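RNA-dependent RNA polymerase (Qualyub virus, PDB 6DX1) carries a viral OTU (ovarian tumour) cysteine protease domain, which probably removes ubiquitin from conjugated proteins. Local coordinates at residues E28-E33 against G135-A140; L36-G39 against F43-V46; V46-Y51 against F151-P156; G99-A104 against V115-C120. All blocks are in the same frame, centred on the assembly; numbering follows the deposited sequence.

Contact 1. Residues E28-E33 against G135-A140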
loop_
_atom_site.group_PDB
_atom_site.type_symbol
_atom_site.label_atom_id
_atom_site.label_comp_id
_atom_site.label_asym_id
_atom_site.label_seq_id
_atom_site.Cartn_x
_atom_site.Cartn_y
_atom_site.Cartn_z
ATOM N N GLU A 28 3.326 -2.793 19.483
ATOM C CA GLU A 28 3.307 -4.151 20.005
ATOM C C GLU A 28 3.590 -5.183 18.915
ATOM O O GLU A 28 4.056 -6.290 19.222
ATOM C CB GLU A 28 1.969 -4.425 20.709
ATOM C CG GLU A 28 1.469 -5.872 20.633
ATOM C CD GLU A 28 0.289 -6.168 21.563
ATOM O OE1 GLU A 28 -0.674 -5.371 21.601
ATOM O OE2 GLU A 28 0.317 -7.224 22.237
ATOM N N PHE A 29 3.407 -4.815 17.638
ATOM C CA PHE A 29 3.553 -5.739 16.527
ATOM C C PHE A 29 4.570 -5.320 15.481
ATOM O O PHE A 29 4.960 -6.160 14.664
ATOM C CB PHE A 29 2.207 -5.933 15.807
ATOM C CG PHE A 29 1.141 -6.499 16.687
ATOM C CD1 PHE A 29 1.071 -7.864 16.902
ATOM C CD2 PHE A 29 0.230 -5.673 17.319
ATOM C CE1 PHE A 29 0.100 -8.399 17.730
ATOM C CE2 PHE A 29 -0.751 -6.204 18.138
ATOM C CZ PHE A 29 -0.809 -7.570 18.347
ATOM N N PHE A 30 4.998 -4.062 15.474
ATOM C CA PHE A 30 5.805 -3.525 14.389
ATOM C C PHE A 30 6.842 -2.558 14.930
ATOM O O PHE A 30 6.650 -1.930 15.971
ATOM C CB PHE A 30 4.979 -2.714 13.381
ATOM C CG PHE A 30 3.858 -3.463 12.724
ATOM C CD1 PHE A 30 4.096 -4.301 11.646
ATOM C CD2 PHE A 30 2.545 -3.242 13.127
ATOM C CE1 PHE A 30 3.044 -4.941 10.998
ATOM C CE2 PHE A 30 1.496 -3.881 12.489
ATOM C CZ PHE A 30 1.743 -4.729 11.427
ATOM N N ASN A 31 7.913 -2.386 14.156
ATOM C CA ASN A 31 8.789 -1.227 14.257
ATOM C C ASN A 31 8.542 -0.333 13.046
ATOM O O ASN A 31 8.426 -0.828 11.922
ATOM C CB ASN A 31 10.261 -1.655 14.313
ATOM C CG ASN A 31 10.574 -2.490 15.540
ATOM O OD1 ASN A 31 10.227 -2.114 16.654
ATOM N ND2 ASN A 31 11.204 -3.639 15.336
ATOM N N LYS A 32 8.451 0.977 13.272
ATOM C CA LYS A 32 8.167 1.927 12.201
ATOM C C LYS A 32 9.467 2.441 11.595
ATOM O O LYS A 32 10.436 2.719 12.313
ATOM C CB LYS A 32 7.331 3.093 12.728
ATOM C CG LYS A 32 6.990 4.134 11.673
ATOM C CD LYS A 32 6.151 5.248 12.253
ATOM C CE LYS A 32 6.941 6.053 13.278
ATOM N NZ LYS A 32 6.290 7.358 13.579
ATOM N N GLU A 33 9.499 2.528 10.265
ATOM C CA GLU A 33 10.588 3.175 9.538
ATOM C C GLU A 33 10.005 4.330 8.741
ATOM O O GLU A 33 9.137 4.126 7.886
ATOM C CB GLU A 33 11.319 2.185 8.631
ATOM C CG GLU A 33 11.933 1.029 9.435
ATOM C CD GLU A 33 12.854 0.133 8.637
ATOM O OE1 GLU A 33 13.034 0.366 7.427
ATOM O OE2 GLU A 33 13.407 -0.820 9.234
ATOM N N GLY A 135 -3.708 -12.364 2.737
ATOM C CA GLY A 135 -2.787 -12.745 3.785
ATOM C C GLY A 135 -3.024 -11.987 5.077
ATOM O O GLY A 135 -3.903 -11.130 5.201
ATOM N N ASN A 136 -2.238 -12.349 6.081
ATOM C CA ASN A 136 -2.223 -11.604 7.322
ATOM C C ASN A 136 -0.971 -10.733 7.353
ATOM O O ASN A 136 -0.160 -10.726 6.423
ATOM C CB ASN A 136 -2.311 -12.542 8.528
ATOM C CG ASN A 136 -1.144 -13.513 8.616
ATOM O OD1 ASN A 136 0.017 -13.144 8.442
ATOM N ND2 ASN A 136 -1.454 -14.770 8.916
ATOM N N TYR A 137 -0.807 -9.993 8.445
ATOM C CA TYR A 137 0.241 -8.982 8.476
ATOM C C TYR A 137 1.638 -9.583 8.367
ATOM O O TYR A 137 2.567 -8.910 7.904
ATOM C CB TYR A 137 0.107 -8.147 9.743
ATOM C CG TYR A 137 0.680 -8.773 10.979
ATOM C CD1 TYR A 137 -0.002 -9.781 11.658
ATOM C CD2 TYR A 137 1.899 -8.348 11.481
ATOM C CE1 TYR A 137 0.525 -10.340 12.805
ATOM C CE2 TYR A 137 2.425 -8.892 12.622
ATOM C CZ TYR A 137 1.737 -9.891 13.280
ATOM O OH TYR A 137 2.281 -10.428 14.418
ATOM N N LEU A 138 1.814 -10.847 8.757
ATOM C CA LEU A 138 3.151 -11.421 8.670
ATOM C C LEU A 138 3.573 -11.670 7.225
ATOM O O LEU A 138 4.770 -11.687 6.934
ATOM C CB LEU A 138 3.224 -12.716 9.486
ATOM C CG LEU A 138 3.110 -12.511 10.997
ATOM C CD1 LEU A 138 2.914 -13.847 11.712
ATOM C CD2 LEU A 138 4.326 -11.782 11.547
ATOM N N THR A 139 2.619 -11.851 6.307
ATOM C CA THR A 139 2.924 -12.082 4.897
ATOM C C THR A 139 2.607 -10.860 4.040
ATOM O O THR A 139 2.300 -10.991 2.846
ATOM C CB THR A 139 2.160 -13.286 4.361
ATOM O OG1 THR A 139 0.771 -12.947 4.235
ATOM C CG2 THR A 139 2.329 -14.485 5.297
ATOM N N ALA A 140 2.655 -9.674 4.633
ATOM C CA ALA A 140 2.211 -8.475 3.936
ATOM C C ALA A 140 3.300 -7.413 3.911
ATOM O O ALA A 140 4.239 -7.413 4.722
ATOM C CB ALA A 140 0.952 -7.875 4.584
HETATM O O HOH W 1 4.740 -8.928 15.000
#

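Contact 2. Residues L36-G39 against F43-V46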
loop_
_atom_site.group_PDB
_atom_site.type_symbol
_atom_site.label_atom_id
_atom_site.label_comp_id
_atom_site.label_asym_id
_atom_site.label_seq_id
_atom_site.Cartn_x
_atom_site.Cartn_y
_atom_site.Cartn_z
ATOM N N LEU A 36 10.449 9.898 3.721
ATOM C CA LEU A 36 10.496 11.340 3.514
ATOM C C LEU A 36 9.076 11.868 3.332
ATOM O O LEU A 36 8.297 11.277 2.572
ATOM C CB LEU A 36 11.343 11.660 2.286
ATOM C CG LEU A 36 11.929 13.074 2.225
ATOM C CD1 LEU A 36 12.962 13.295 3.330
ATOM C CD2 LEU A 36 12.562 13.283 0.853
ATOM N N PRO A 37 8.690 12.960 4.014
ATOM C CA PRO A 37 7.307 13.466 3.888
ATOM C C PRO A 37 7.107 14.316 2.640
ATOM O O PRO A 37 6.864 15.537 2.688
ATOM C CB PRO A 37 7.133 14.267 5.184
ATOM C CG PRO A 37 8.501 14.788 5.476
ATOM C CD PRO A 37 9.442 13.665 5.069
ATOM N N ASP A 38 7.219 13.676 1.483
ATOM C CA ASP A 38 6.835 14.298 0.229
ATOM C C ASP A 38 5.728 13.462 -0.409
ATOM O O ASP A 38 5.217 12.508 0.189
ATOM C CB ASP A 38 8.060 14.524 -0.681
ATOM C CG ASP A 38 8.657 13.237 -1.267
ATOM O OD1 ASP A 38 8.089 12.142 -1.095
ATOM O OD2 ASP A 38 9.730 13.340 -1.921
ATOM N N GLY A 39 5.331 13.841 -1.618
ATOM C CA GLY A 39 4.240 13.140 -2.260
ATOM C C GLY A 39 4.570 11.751 -2.757
ATOM O O GLY A 39 3.689 11.075 -3.291
ATOM N N PHE A 43 5.428 5.189 -2.419
ATOM C CA PHE A 43 6.469 4.473 -3.146
ATOM C C PHE A 43 7.750 4.353 -2.331
ATOM O O PHE A 43 8.499 3.376 -2.492
ATOM C CB PHE A 43 6.733 5.196 -4.469
ATOM C CG PHE A 43 5.524 5.255 -5.363
ATOM C CD1 PHE A 43 5.076 4.105 -6.005
ATOM C CD2 PHE A 43 4.833 6.446 -5.550
ATOM C CE1 PHE A 43 3.966 4.145 -6.833
ATOM C CE2 PHE A 43 3.716 6.499 -6.376
ATOM C CZ PHE A 43 3.279 5.344 -7.020
ATOM N N ARG A 44 8.029 5.344 -1.480
ATOM C CA ARG A 44 9.189 5.267 -0.599
ATOM C C ARG A 44 9.040 4.131 0.405
ATOM O O ARG A 44 10.013 3.430 0.715
ATOM C CB ARG A 44 9.371 6.593 0.144
ATOM C CG ARG A 44 9.814 7.731 -0.744
ATOM C CD ARG A 44 9.799 9.055 0.010
ATOM N NE ARG A 44 10.263 10.095 -0.903
ATOM C CZ ARG A 44 11.539 10.255 -1.234
ATOM N NH1 ARG A 44 12.478 9.483 -0.682
ATOM N NH2 ARG A 44 11.882 11.198 -2.095
ATOM N N ALA A 45 7.828 3.942 0.931
ATOM C CA ALA A 45 7.596 2.871 1.889
ATOM C C ALA A 45 7.759 1.513 1.221
ATOM O O ALA A 45 8.394 0.613 1.781
ATOM C CB ALA A 45 6.198 3.017 2.507
ATOM N N VAL A 46 7.199 1.349 0.019
ATOM C CA VAL A 46 7.351 0.075 -0.680
ATOM C C VAL A 46 8.807 -0.146 -1.063
ATOM O O VAL A 46 9.323 -1.271 -0.978
ATOM C CB VAL A 46 6.417 0.012 -1.901
ATOM C CG1 VAL A 46 6.642 -1.301 -2.671
ATOM C CG2 VAL A 46 4.954 0.143 -1.442
#

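Contact 3. Residues V46-Y51 against F151-P156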
loop_
_atom_site.group_PDB
_atom_site.type_symbol
_atom_site.label_atom_id
_atom_site.label_comp_id
_atom_site.label_asym_id
_atom_site.label_seq_id
_atom_site.Cartn_x
_atom_site.Cartn_y
_atom_site.Cartn_z
ATOM N N VAL A 46 7.199 1.349 0.019
ATOM C CA VAL A 46 7.351 0.075 -0.680
ATOM C C VAL A 46 8.807 -0.146 -1.063
ATOM O O VAL A 46 9.323 -1.271 -0.978
ATOM C CB VAL A 46 6.417 0.012 -1.901
ATOM C CG1 VAL A 46 6.642 -1.301 -2.671
ATOM C CG2 VAL A 46 4.954 0.143 -1.442
ATOM N N SER A 47 9.501 0.925 -1.474
ATOM C CA SER A 47 10.934 0.815 -1.747
ATOM C C SER A 47 11.701 0.308 -0.529
ATOM O O SER A 47 12.627 -0.503 -0.661
ATOM C CB SER A 47 11.484 2.169 -2.207
ATOM O OG SER A 47 12.889 2.082 -2.455
ATOM N N THR A 48 11.341 0.776 0.670
ATOM C CA THR A 48 12.014 0.290 1.868
ATOM C C THR A 48 11.814 -1.211 2.037
ATOM O O THR A 48 12.746 -1.934 2.417
ATOM C CB THR A 48 11.512 1.062 3.089
ATOM O OG1 THR A 48 11.706 2.465 2.856
ATOM C CG2 THR A 48 12.298 0.662 4.342
ATOM N N PHE A 49 10.616 -1.705 1.713
ATOM C CA PHE A 49 10.349 -3.141 1.797
ATOM C C PHE A 49 11.197 -3.930 0.803
ATOM O O PHE A 49 11.785 -4.968 1.151
ATOM C CB PHE A 49 8.863 -3.403 1.541
ATOM C CG PHE A 49 8.520 -4.872 1.457
ATOM C CD1 PHE A 49 8.224 -5.587 2.604
ATOM C CD2 PHE A 49 8.491 -5.518 0.229
ATOM C CE1 PHE A 49 7.913 -6.939 2.521
ATOM C CE2 PHE A 49 8.179 -6.866 0.148
ATOM C CZ PHE A 49 7.896 -7.568 1.297
ATOM N N LEU A 50 11.251 -3.469 -0.449
ATOM C CA LEU A 50 11.911 -4.225 -1.512
ATOM C C LEU A 50 13.428 -4.107 -1.458
ATOM O O LEU A 50 14.133 -5.086 -1.737
ATOM C CB LEU A 50 11.419 -3.754 -2.880
ATOM C CG LEU A 50 9.948 -4.000 -3.214
ATOM C CD1 LEU A 50 9.540 -3.285 -4.494
ATOM C CD2 LEU A 50 9.711 -5.497 -3.330
ATOM N N TYR A 51 13.950 -2.922 -1.116
ATOM C CA TYR A 51 15.364 -2.603 -1.301
ATOM C C TYR A 51 16.105 -2.234 -0.023
ATOM O O TYR A 51 17.317 -1.977 -0.083
ATOM C CB TYR A 51 15.502 -1.440 -2.296
ATOM C CG TYR A 51 14.790 -1.660 -3.603
ATOM C CD1 TYR A 51 13.880 -0.729 -4.072
ATOM C CD2 TYR A 51 15.027 -2.797 -4.374
ATOM C CE1 TYR A 51 13.225 -0.909 -5.269
ATOM C CE2 TYR A 51 14.376 -2.988 -5.573
ATOM C CZ TYR A 51 13.467 -2.046 -6.013
ATOM O OH TYR A 51 12.814 -2.224 -7.210
ATOM N N PHE A 151 2.429 7.931 4.216
ATOM C CA PHE A 151 2.655 6.515 4.512
ATOM C C PHE A 151 4.059 6.327 5.060
ATOM O O PHE A 151 5.030 6.785 4.447
ATOM C CB PHE A 151 2.520 5.639 3.262
ATOM C CG PHE A 151 1.130 5.594 2.675
ATOM C CD1 PHE A 151 0.204 4.659 3.122
ATOM C CD2 PHE A 151 0.773 6.446 1.636
ATOM C CE1 PHE A 151 -1.077 4.601 2.558
ATOM C CE2 PHE A 151 -0.503 6.398 1.067
ATOM C CZ PHE A 151 -1.429 5.476 1.539
ATOM N N ASP A 152 4.165 5.614 6.173
ATOM C CA ASP A 152 5.437 5.100 6.663
ATOM C C ASP A 152 5.445 3.581 6.559
ATOM O O ASP A 152 4.412 2.944 6.335
ATOM C CB ASP A 152 5.676 5.547 8.101
ATOM C CG ASP A 152 5.847 7.055 8.214
ATOM O OD1 ASP A 152 5.124 7.682 9.017
ATOM O OD2 ASP A 152 6.713 7.604 7.493
ATOM N N PHE A 153 6.627 2.986 6.720
ATOM C CA PHE A 153 6.774 1.545 6.576
ATOM C C PHE A 153 6.768 0.875 7.945
ATOM O O PHE A 153 7.309 1.411 8.912
ATOM C CB PHE A 153 8.073 1.213 5.839
ATOM C CG PHE A 153 8.332 -0.253 5.673
ATOM C CD1 PHE A 153 7.381 -1.091 5.109
ATOM C CD2 PHE A 153 9.558 -0.787 6.035
ATOM C CE1 PHE A 153 7.634 -2.444 4.939
ATOM C CE2 PHE A 153 9.824 -2.139 5.861
ATOM C CZ PHE A 153 8.856 -2.975 5.324
ATOM N N LEU A 154 6.141 -0.292 8.033
ATOM C CA LEU A 154 6.064 -1.026 9.292
ATOM C C LEU A 154 6.720 -2.390 9.113
ATOM O O LEU A 154 6.346 -3.137 8.208
ATOM C CB LEU A 154 4.607 -1.193 9.739
ATOM C CG LEU A 154 3.873 0.078 10.153
ATOM C CD1 LEU A 154 2.386 -0.263 10.301
ATOM C CD2 LEU A 154 4.407 0.643 11.444
ATOM N N VAL A 155 7.681 -2.714 9.974
ATOM C CA VAL A 155 8.368 -4.004 9.945
ATOM C C VAL A 155 7.803 -4.878 11.072
ATOM O O VAL A 155 7.908 -4.486 12.239
ATOM C CB VAL A 155 9.885 -3.859 10.110
ATOM C CG1 VAL A 155 10.556 -5.213 9.890
ATOM C CG2 VAL A 155 10.446 -2.815 9.166
ATOM N N PRO A 156 7.246 -6.043 10.769
ATOM C CA PRO A 156 6.741 -6.907 11.843
ATOM C C PRO A 156 7.862 -7.341 12.775
ATOM O O PRO A 156 8.970 -7.670 12.341
ATOM C CB PRO A 156 6.148 -8.103 11.089
ATOM C CG PRO A 156 5.877 -7.585 9.710
ATOM C CD PRO A 156 6.965 -6.594 9.434
#

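Contact 4. Residues G99-A104 against V115-C120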
loop_
_atom_site.group_PDB
_atom_site.type_symbol
_atom_site.label_atom_id
_atom_site.label_comp_id
_atom_site.label_asym_id
_atom_site.label_seq_id
_atom_site.Cartn_x
_atom_site.Cartn_y
_atom_site.Cartn_z
ATOM N N GLY A 99 0.890 8.278 -4.571
ATOM C CA GLY A 99 0.546 6.869 -4.612
ATOM C C GLY A 99 -0.451 6.482 -3.535
ATOM O O GLY A 99 -0.661 7.181 -2.544
ATOM N N GLY A 100 -1.094 5.337 -3.738
ATOM C CA GLY A 100 -2.072 4.875 -2.775
ATOM C C GLY A 100 -2.780 3.605 -3.193
ATOM O O GLY A 100 -2.129 2.658 -3.642
ATOM N N SER A 101 -4.113 3.590 -3.059
ATOM C CA SER A 101 -4.909 2.386 -3.296
ATOM C C SER A 101 -4.728 1.836 -4.704
ATOM O O SER A 101 -4.760 0.614 -4.905
ATOM C CB SER A 101 -6.386 2.687 -3.039
ATOM O OG SER A 101 -6.560 3.116 -1.698
ATOM N N VAL A 102 -4.579 2.713 -5.702
ATOM C CA VAL A 102 -4.354 2.235 -7.065
ATOM C C VAL A 102 -3.115 1.341 -7.122
ATOM O O VAL A 102 -3.144 0.230 -7.668
ATOM C CB VAL A 102 -4.241 3.428 -8.035
ATOM C CG1 VAL A 102 -3.734 2.980 -9.390
ATOM C CG2 VAL A 102 -5.599 4.110 -8.179
ATOM N N GLU A 103 -2.012 1.808 -6.546
ATOM C CA GLU A 103 -0.769 1.056 -6.589
ATOM C C GLU A 103 -0.758 -0.113 -5.611
ATOM O O GLU A 103 -0.050 -1.102 -5.844
ATOM C CB GLU A 103 0.391 2.004 -6.309
ATOM C CG GLU A 103 0.688 2.938 -7.482
ATOM C CD GLU A 103 -0.272 4.125 -7.589
ATOM O OE1 GLU A 103 -0.870 4.551 -6.577
ATOM O OE2 GLU A 103 -0.420 4.650 -8.711
ATOM N N ALA A 104 -1.513 -0.018 -4.510
ATOM C CA ALA A 104 -1.630 -1.165 -3.616
ATOM C C ALA A 104 -2.235 -2.355 -4.351
ATOM O O ALA A 104 -1.744 -3.486 -4.219
ATOM C CB ALA A 104 -2.453 -0.802 -2.378
ATOM N N VAL A 115 -0.927 -6.357 0.685
ATOM C CA VAL A 115 -0.568 -4.992 1.060
ATOM C C VAL A 115 -1.632 -4.494 2.028
ATOM O O VAL A 115 -2.830 -4.605 1.734
ATOM C CB VAL A 115 -0.483 -4.069 -0.174
ATOM C CG1 VAL A 115 -0.152 -2.628 0.244
ATOM C CG2 VAL A 115 0.533 -4.589 -1.188
ATOM N N ILE A 116 -1.211 -3.948 3.173
ATOM C CA ILE A 116 -2.146 -3.468 4.188
ATOM C C ILE A 116 -1.812 -2.027 4.557
ATOM O O ILE A 116 -0.645 -1.700 4.805
ATOM C CB ILE A 116 -2.136 -4.348 5.450
ATOM C CG1 ILE A 116 -2.381 -5.809 5.076
ATOM C CG2 ILE A 116 -3.214 -3.868 6.423
ATOM C CD1 ILE A 116 -2.181 -6.749 6.278
ATOM N N PHE A 117 -2.838 -1.172 4.576
ATOM C CA PHE A 117 -2.757 0.184 5.127
ATOM C C PHE A 117 -3.373 0.174 6.519
ATOM O O PHE A 117 -4.576 -0.090 6.661
ATOM C CB PHE A 117 -3.545 1.197 4.291
ATOM C CG PHE A 117 -3.082 1.386 2.860
ATOM C CD1 PHE A 117 -1.934 0.787 2.358
ATOM C CD2 PHE A 117 -3.841 2.205 2.013
ATOM C CE1 PHE A 117 -1.546 1.003 1.027
ATOM C CE2 PHE A 117 -3.462 2.423 0.690
ATOM C CZ PHE A 117 -2.321 1.830 0.195
ATOM N N TRP A 118 -2.584 0.533 7.529
ATOM C CA TRP A 118 -3.052 0.575 8.910
ATOM C C TRP A 118 -3.245 2.037 9.310
ATOM O O TRP A 118 -2.269 2.794 9.397
ATOM C CB TRP A 118 -2.046 -0.115 9.831
ATOM C CG TRP A 118 -1.784 -1.572 9.561
ATOM C CD1 TRP A 118 -0.645 -2.123 9.021
ATOM C CD2 TRP A 118 -2.648 -2.675 9.878
ATOM N NE1 TRP A 118 -0.756 -3.506 8.974
ATOM C CE2 TRP A 118 -1.977 -3.862 9.495
ATOM C CE3 TRP A 118 -3.929 -2.771 10.440
ATOM C CZ2 TRP A 118 -2.545 -5.134 9.660
ATOM C CZ3 TRP A 118 -4.492 -4.039 10.604
ATOM C CH2 TRP A 118 -3.805 -5.196 10.213
ATOM N N LYS A 119 -4.495 2.423 9.573
ATOM C CA LYS A 119 -4.832 3.818 9.856
ATOM C C LYS A 119 -4.417 4.208 11.269
ATOM O O LYS A 119 -4.807 3.554 12.244
ATOM C CB LYS A 119 -6.339 4.035 9.687
ATOM C CG LYS A 119 -6.804 5.445 10.044
ATOM C CD LYS A 119 -8.335 5.516 10.038
ATOM C CE LYS A 119 -8.813 6.949 10.225
ATOM N NZ LYS A 119 -10.287 6.989 10.418
ATOM N N CYS A 120 -3.665 5.303 11.397
ATOM C CA CYS A 120 -3.180 5.726 12.707
ATOM C C CYS A 120 -3.080 7.244 12.720
ATOM O O CYS A 120 -2.378 7.815 11.885
ATOM C CB CYS A 120 -1.817 5.091 13.017
ATOM S SG CYS A 120 -1.024 5.686 14.553
#

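Contact 1. Residues E28-E33 against G135-A140
A single water joins the two segments through polar atoms: it donates to Phe29 O at 2.8 Å and accepts from Tyr137 OH at 2.9 Å, lying in the plane of the tyrosine ring at its edge. The phenol thus spends its proton on the water, and the Phe29 carbonyl gains a partner. The rest of the contact is aromatic. Phe29 turns the edge of its ring toward the face of Tyr137 in an offset edge-to-face pair, with planes at 78° and centroids 6.0 Å apart; the nearest atoms are Phe29 CD1 and Tyr137 OH at 3.8 Å. Phe30 meets the same ring differently. Its far end, CE1 and CZ, comes up to Tyr137 CD2, with Phe30 CZ to Tyr137 CD2 at 3.6 Å, and the rings are strongly inclined without a clean stacking geometry. With CG between the backbone N and the carbonyl carbon (chi1 81°), the Tyr137 ring points toward Phe29 and Phe30. The 3-10 turn that carries it is braced by Asn136, whose OD1 accepts from Leu138 N at 2.9 Å in an Asx turn, while Asn136 O takes both Thr139 N and Thr139 OG1 from one face. Phe29, Phe30 and Tyr137 form an aromatic cluster, which Trp118 and Phe24 extend, tying the outermost strand 30-33 to the loop before strand 140-146 in the OTU fold.

Contact 2. Residues L36-G39 against F43-V46
Asp38 CG stands between its own backbone N and carbonyl carbon (chi1 71°), which turns the carboxylate toward helix 41-51, and Arg44 answers with a chain extended from CG to NE. The pair spans the Asp-Gly-Asn-Cys signature of OTU proteases, the sequence that in this family leads from the loop into the helix bearing the nucleophilic cysteine. The arginine grips the aspartate side-on in a salt bridge, one nitrogen to each oxygen: Arg44 NE to Asp38 OD1 and Arg44 NH2 to Asp38 OD2, both 3.0 Å. Both oxygens are met on their syn side, but the carboxylate and guanidinium planes are 54° apart, leaving the doubled bond twisted and each donor clearly off the carboxylate plane. Asp38 OD1 also accepts from Asn40 N, linking the carboxylate to the backbone beside the helix start. The third nitrogen, NH1, bonds to Gln54 OE1, and Trp57 adds a cation-pi contact, so the group is held on several fronts. Upstream, Pro37 is the centre of an inverse gamma turn that reverses the chain between Leu36 and Asp38. Leu36 itself lies over one face of the guanidinium, its CD2 3.7 Å from Arg44 NH2 and its CB 3.7 Å from Arg44 NE.

Contact 3. Residues V46-Y51 against F151-P156
The ring of Phe153 stands out from strand 150-156 and is met by two successive residues of helix 41-51, Thr48 and Phe49, each in its own way. In the OTU fold this helix, which in the family begins at the nucleophilic cysteine, packs here on the strand. Thr48 sends its methyl group: Thr48 CG2 lies anti to the backbone N and comes within 3.5 Å of Phe153 CD2, approaching the ring obliquely. Phe49 comes from further round the helix. Its backbone N lies above one face of the Phe153 ring, toward the rim, and Phe49 CB packs on Phe153 CE1 at 3.7 Å. Phe153 CZ lies in the plane of the Phe49 ring at its edge, 3.8 Å from Phe49 CD1; the rings do not stack. Phe49 also touches Leu113 in a loop and Ile141 of strand 140-146, and Phe153 touches Glu33 of strand 30-33. The polar end of Thr48 is turned to its own helix, where OG1 bonds to Arg44 O. With the hydroxyl used inside the helix and carbon facing carbon across the gap, the helix is seated on the sheet by shape and apolar burial, and direct polar bonds play no part in joining these two segments.

Contact 4. Residues G99-A104 against V115-C120
Apolar packing dominates where Ala104 meets Val115 and Phe117. The alanine methyl points at the strand and touches both neighbours: Ala104 CB is 3.7 Å from Phe117 CZ and 3.9 Å from Val115 CG1. So small a side chain lets the helix come close, and the CA atoms of Ala104 and Val115 are 6.1 Å apart. Phe117, its CG anti to the carbonyl carbon (chi1 -62°), reaches from the strand toward the helix start with the ring end leading. Contacts to the backbone come next. The ring's edge meets the chain just as the helix begins, Gly100 C lying near the ring plane 3.9 Å from Phe117 CZ and Ser101 N also in plane beside Phe117 CE2; Ser101 OG comes to Phe117 CE2 at an oblique angle, at 4.0 Å. Here the start of helix 101-111 is laid on strand 114-120, the strand that directly follows it, in the middle of the mixed sheet of the OTU fold. Around Phe117 the packing continues through Phe42, Trp132, Phe151 and the edge-to-face ring of His145. The polar bonds belong to the helix start. The N-H of Gly100, at the N-cap position, is donated to Glu103 OE1 at 3.0 Å, the half of a capping box that a glycine N-cap allows, and Ala104 N binds Gly100 O at 2.9 Å in the first turn. The other oxygen, Glu103 OE2, is bonded to Tyr88 OH and Tyr97 OH.

In the fold
Contact 4 lies near the centre of the chain, about 3 Å from it, and the other three centres are 12 to 13 Å from its own. Contacts 1, 3 and 4 all reach one mixed sheet: strands 30-33 and 150-156 are neighbours at its edge, and strand 114-120 lies further in. Contacts 2 and 3 share helix 41-51 and Val46, with centres about 10 Å apart. Along the chain, the loops of contacts 1 and 3 cross, contact 4 is nested in both, and contact 2 is nested in that of contact 1. Parts distant in sequence thus meet on the sheet, with helix 41-51 packed against it.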